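Local coordinates for protein Pcdhgb2 (Mus musculus, PDB 5SZR) that probably acts as a calcium-dependent cell-adhesion protein of the gamma-protocadherin family and may help set up and maintain specific neuronal connections in the brain, at residues H45-E49 and Q50-I54; R262-S265 and S266-V270. All coordinates share one frame; numbering follows the deposited sequence.

Interaction 1 of 2, residues H45-E49 and Q50-I54; sequences HNVDE and QVERI. With EDO (1,2-ethanediol), chain B.
Val-47 and Val-51 form the close-packed side of this turn into the short helix 49-54, their side chains crossing at about a right angle. CG2 of Val-47 lies 3.8 Å from CG1 of Val-51; that CG1 stands opposite the backbone N (chi1 167°), which turns it back to the valine before the helix. Val-51 is buried and also rests on Leu-80 of strand 77-85, so an alanine here would probably take away the methyl that meets Val-47 CG2 and leave a gap beside Leu-80. Asp-48 is the N-cap: its OD2 accepts from Gln-50 N at 3.0 Å, the N-H coming from above the carboxylate plane, while Asp-48 O takes Val-51 N at the same 3.0 Å with the donor well out of the carbonyl plane. The other carboxylate oxygen, OD1, faces a 1,2-ethanediol, probably from the crystallisation liquor, whose O1 bonds to it at 3.3 Å. The exposed side is looser. Glu-49 reaches out as an extended chain, and its OE2 makes a long salt bridge, 3.9 Å, to Arg-53 NH1, with carboxylate and guanidinium planes 81° apart; NH1 lies closer, at 3.6 Å, to Glu-49 CG, which sits at the guanidinium edge. The backbone bond from Arg-53 N to Glu-49 O is weak. Two acidic residues, Asp-48 and Glu-49, thus open the helix, where their negative charge would be expected to suit the partial positive charge of its N-terminus, with the capping bond fixing the start and the long ion pair adding little constraint.

Interaction 2 of 2, residues R262-S265 and S266-V270; sequences RALS and SFVSV
Leu-264 O is gripped by two backbone N-H groups, Phe-267 N at 3.0 Å and Val-268 N at 3.3 Å. The two arrive differently: Phe-267 N stands above the carbonyl plane, whereas Val-268 N lies almost in line with the C=O bond (174°). One residue earlier, Ala-263 O receives a weak bond from Ser-266 N and also meets the Phe-267 ring at its edge, 3.2 Å from CD2. Under this backbone turn Leu-264 and Val-268 pack obliquely, CD2 of the leucine 4.0 Å from CG2 of the valine. With CG opposite its own backbone N (chi1 -176°), Leu-264 sends its branch inward, where both residues also touch Ile-254 and Leu-293. Ala-263 CB borders the Phe-267 ring more loosely, 4.4 Å from CE2. Arg-281 adds a second hold, hydrogen-bonding Ser-266 OG through NH1 and making a cation-pi contact with Phe-267. The succession of turns delivers the chain into strand 268-270, an edge of the antiparallel sheet within this chain; there Val-268 and Val-270 meet side chains of strands 250-257 and 290-299 in the facing sheet, as in the two-sheet sandwich of a cadherin repeat.

In the fold
Interaction 1 comes first along the chain, in the cadherin domain spanning roughly 10-101; interaction 2 lies two cadherin domains further on, in the one spanning roughly 220-316. Their centres are 101 Å apart and their nearest atoms about 84 Å, on opposite sides of the chain's centre, so they share no strand or sheet. Each nevertheless occupies a comparable place in its own repeat, following an outermost strand of a mixed sheet, 41-44 or 250-257. The first chain segment passes through helix 49-54, the second through a series of turns into strand 268-270. The separation reflects an elongated fragment holding extracellular cadherin domains 3-6, with calcium sites along its length.

Interaction 1 of 2, residues H45-E49 and Q50-I54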
loop_
_atom_site.group_PDB
_atom_site.type_symbol
_atom_site.label_atom_id
_atom_site.label_comp_id
_atom_site.label_asym_id
_atom_site.label_seq_id
_atom_site.Cartn_x
_atom_site.Cartn_y
_atom_site.Cartn_z
ATOM N N HIS A 45 76.938 9.080 -12.304
ATOM C CA HIS A 45 77.178 9.951 -13.444
ATOM C C HIS A 45 76.215 9.574 -14.561
ATOM O O HIS A 45 75.973 8.389 -14.805
ATOM C CB HIS A 45 78.640 9.873 -13.916
ATOM C CG HIS A 45 78.808 9.368 -15.315
ATOM N ND1 HIS A 45 79.018 8.035 -15.605
ATOM C CD2 HIS A 45 78.807 10.015 -16.505
ATOM C CE1 HIS A 45 79.131 7.883 -16.912
ATOM N NE2 HIS A 45 79.007 9.069 -17.482
ATOM N N ASN A 46 75.663 10.592 -15.223
ATOM C CA ASN A 46 74.704 10.413 -16.311
ATOM C C ASN A 46 73.527 9.542 -15.872
ATOM O O ASN A 46 73.117 8.604 -16.562
ATOM C CB ASN A 46 75.388 9.838 -17.555
ATOM C CG ASN A 46 74.506 9.909 -18.796
ATOM O OD1 ASN A 46 73.888 8.918 -19.190
ATOM N ND2 ASN A 46 74.447 11.083 -19.417
ATOM N N VAL A 47 72.978 9.857 -14.703
ATOM C CA VAL A 47 71.807 9.161 -14.193
ATOM C C VAL A 47 70.619 10.105 -14.230
ATOM O O VAL A 47 70.755 11.332 -14.281
ATOM C CB VAL A 47 72.004 8.606 -12.766
ATOM C CG1 VAL A 47 73.175 7.621 -12.729
ATOM C CG2 VAL A 47 72.190 9.742 -11.767
ATOM N N ASP A 48 69.434 9.508 -14.203
ATOM C CA ASP A 48 68.205 10.274 -14.128
ATOM C C ASP A 48 68.122 11.003 -12.791
ATOM O O ASP A 48 68.723 10.592 -11.794
ATOM C CB ASP A 48 67.001 9.353 -14.313
ATOM C CG ASP A 48 65.692 10.109 -14.361
ATOM O OD1 ASP A 48 65.451 10.813 -15.365
ATOM O OD2 ASP A 48 64.909 9.998 -13.394
ATOM N N GLU A 49 67.381 12.114 -12.787
ATOM C CA GLU A 49 67.237 12.907 -11.571
ATOM C C GLU A 49 66.660 12.078 -10.432
ATOM O O GLU A 49 67.050 12.248 -9.271
ATOM C CB GLU A 49 66.358 14.126 -11.847
ATOM C CG GLU A 49 65.956 14.886 -10.599
ATOM C CD GLU A 49 65.023 16.038 -10.898
ATOM O OE1 GLU A 49 64.609 16.175 -12.068
ATOM O OE2 GLU A 49 64.708 16.805 -9.964
ATOM N N GLN A 50 65.740 11.165 -10.745
ATOM C CA GLN A 50 65.131 10.348 -9.703
ATOM C C GLN A 50 66.112 9.354 -9.095
ATOM O O GLN A 50 65.911 8.929 -7.954
ATOM C CB GLN A 50 63.905 9.622 -10.258
ATOM C CG GLN A 50 62.866 10.562 -10.835
ATOM C CD GLN A 50 62.585 11.742 -9.922
ATOM O OE1 GLN A 50 62.641 12.898 -10.348
ATOM N NE2 GLN A 50 62.273 11.458 -8.660
ATOM N N VAL A 51 67.165 8.976 -9.823
ATOM C CA VAL A 51 68.208 8.140 -9.230
ATOM C C VAL A 51 68.841 8.855 -8.042
ATOM O O VAL A 51 68.978 8.287 -6.950
ATOM C CB VAL A 51 69.264 7.759 -10.284
ATOM C CG1 VAL A 51 70.496 7.160 -9.614
ATOM C CG2 VAL A 51 68.687 6.782 -11.296
ATOM N N GLU A 52 69.237 10.118 -8.239
ATOM C CA GLU A 52 69.811 10.899 -7.150
ATOM C C GLU A 52 68.833 11.061 -5.993
ATOM O O GLU A 52 69.253 11.292 -4.855
ATOM C CB GLU A 52 70.239 12.275 -7.664
ATOM C CG GLU A 52 71.424 12.267 -8.614
ATOM C CD GLU A 52 72.759 12.195 -7.894
ATOM O OE1 GLU A 52 72.776 11.877 -6.685
ATOM O OE2 GLU A 52 73.796 12.462 -8.538
ATOM N N ARG A 53 67.533 10.944 -6.263
ATOM C CA ARG A 53 66.498 11.190 -5.271
ATOM C C ARG A 53 66.027 9.926 -4.563
ATOM O O ARG A 53 65.362 10.021 -3.528
ATOM C CB ARG A 53 65.302 11.878 -5.941
ATOM C CG ARG A 53 64.554 12.846 -5.048
ATOM C CD ARG A 53 64.139 14.093 -5.818
ATOM N NE ARG A 53 65.184 14.582 -6.721
ATOM C CZ ARG A 53 66.312 15.178 -6.333
ATOM N NH1 ARG A 53 67.190 15.595 -7.238
ATOM N NH2 ARG A 53 66.572 15.351 -5.043
ATOM N N ILE A 54 66.364 8.753 -5.085
ATOM C CA ILE A 54 65.907 7.486 -4.539
ATOM C C ILE A 54 67.046 6.700 -3.898
ATOM O O ILE A 54 66.855 6.065 -2.857
ATOM C CB ILE A 54 65.214 6.653 -5.644
ATOM C CG1 ILE A 54 63.893 7.301 -6.063
ATOM C CG2 ILE A 54 64.993 5.215 -5.199
ATOM C CD1 ILE A 54 62.837 7.277 -4.979
HETATM C C1 EDO B . 67.571 13.916 -17.186
HETATM O O1 EDO B . 66.982 12.671 -17.576
HETATM C C2 EDO B . 67.043 14.338 -15.822
HETATM O O2 EDO B . 67.437 13.368 -14.846
#

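Interaction 2 of 2, residues R262-S265 and S266-V270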
loop_
_atom_site.group_PDB
_atom_site.type_symbol
_atom_site.label_atom_id
_atom_site.label_comp_id
_atom_site.label_asym_id
_atom_site.label_seq_id
_atom_site.Cartn_x
_atom_site.Cartn_y
_atom_site.Cartn_z
ATOM N N ARG A 262 -34.371 7.222 -15.338
ATOM C CA ARG A 262 -34.631 8.656 -15.341
ATOM C C ARG A 262 -34.960 9.189 -13.953
ATOM O O ARG A 262 -34.937 10.407 -13.749
ATOM C CB ARG A 262 -35.772 8.982 -16.307
ATOM N N ALA A 263 -35.258 8.310 -12.997
ATOM C CA ALA A 263 -35.587 8.716 -11.641
ATOM C C ALA A 263 -34.524 8.319 -10.625
ATOM O O ALA A 263 -34.720 8.546 -9.427
ATOM C CB ALA A 263 -36.939 8.126 -11.226
ATOM N N LEU A 264 -33.410 7.733 -11.067
ATOM C CA LEU A 264 -32.375 7.298 -10.132
ATOM C C LEU A 264 -31.821 8.477 -9.341
ATOM O O LEU A 264 -31.677 8.405 -8.115
ATOM C CB LEU A 264 -31.258 6.573 -10.888
ATOM C CG LEU A 264 -30.092 5.933 -10.120
ATOM C CD1 LEU A 264 -28.926 6.903 -9.947
ATOM C CD2 LEU A 264 -30.548 5.387 -8.771
ATOM N N SER A 265 -31.504 9.575 -10.031
ATOM C CA SER A 265 -30.982 10.755 -9.350
ATOM C C SER A 265 -31.968 11.294 -8.324
ATOM O O SER A 265 -31.561 11.920 -7.339
ATOM C CB SER A 265 -30.634 11.836 -10.375
ATOM O OG SER A 265 -30.133 13.003 -9.745
ATOM N N SER A 266 -33.262 11.051 -8.529
ATOM C CA SER A 266 -34.280 11.522 -7.602
ATOM C C SER A 266 -34.330 10.715 -6.312
ATOM O O SER A 266 -35.017 11.131 -5.372
ATOM C CB SER A 266 -35.650 11.496 -8.281
ATOM O OG SER A 266 -36.658 11.953 -7.399
ATOM N N PHE A 267 -33.630 9.583 -6.237
ATOM C CA PHE A 267 -33.632 8.743 -5.042
ATOM C C PHE A 267 -32.336 8.863 -4.247
ATOM O O PHE A 267 -32.359 9.208 -3.061
ATOM C CB PHE A 267 -33.877 7.277 -5.424
ATOM C CG PHE A 267 -35.323 6.940 -5.634
ATOM C CD1 PHE A 267 -36.006 6.161 -4.716
ATOM C CD2 PHE A 267 -36.001 7.409 -6.744
ATOM C CE1 PHE A 267 -37.341 5.850 -4.907
ATOM C CE2 PHE A 267 -37.334 7.101 -6.939
ATOM C CZ PHE A 267 -38.004 6.320 -6.019
ATOM N N VAL A 268 -31.201 8.567 -4.877
ATOM C CA VAL A 268 -29.924 8.501 -4.183
ATOM C C VAL A 268 -28.829 9.090 -5.060
ATOM O O VAL A 268 -28.917 9.088 -6.292
ATOM C CB VAL A 268 -29.561 7.057 -3.778
ATOM C CG1 VAL A 268 -30.495 6.557 -2.680
ATOM C CG2 VAL A 268 -29.618 6.145 -4.990
ATOM N N SER A 269 -27.794 9.606 -4.402
ATOM C CA SER A 269 -26.570 10.042 -5.052
ATOM C C SER A 269 -25.408 9.690 -4.140
ATOM O O SER A 269 -25.596 9.335 -2.973
ATOM C CB SER A 269 -26.583 11.545 -5.346
ATOM O OG SER A 269 -26.528 12.283 -4.138
ATOM N N VAL A 270 -24.195 9.793 -4.673
ATOM C CA VAL A 270 -22.989 9.588 -3.883
ATOM C C VAL A 270 -22.040 10.747 -4.143
ATOM O O VAL A 270 -21.913 11.220 -5.278
ATOM C CB VAL A 270 -22.322 8.228 -4.189
ATOM C CG1 VAL A 270 -21.696 8.213 -5.576
ATOM C CG2 VAL A 270 -21.303 7.886 -3.121
#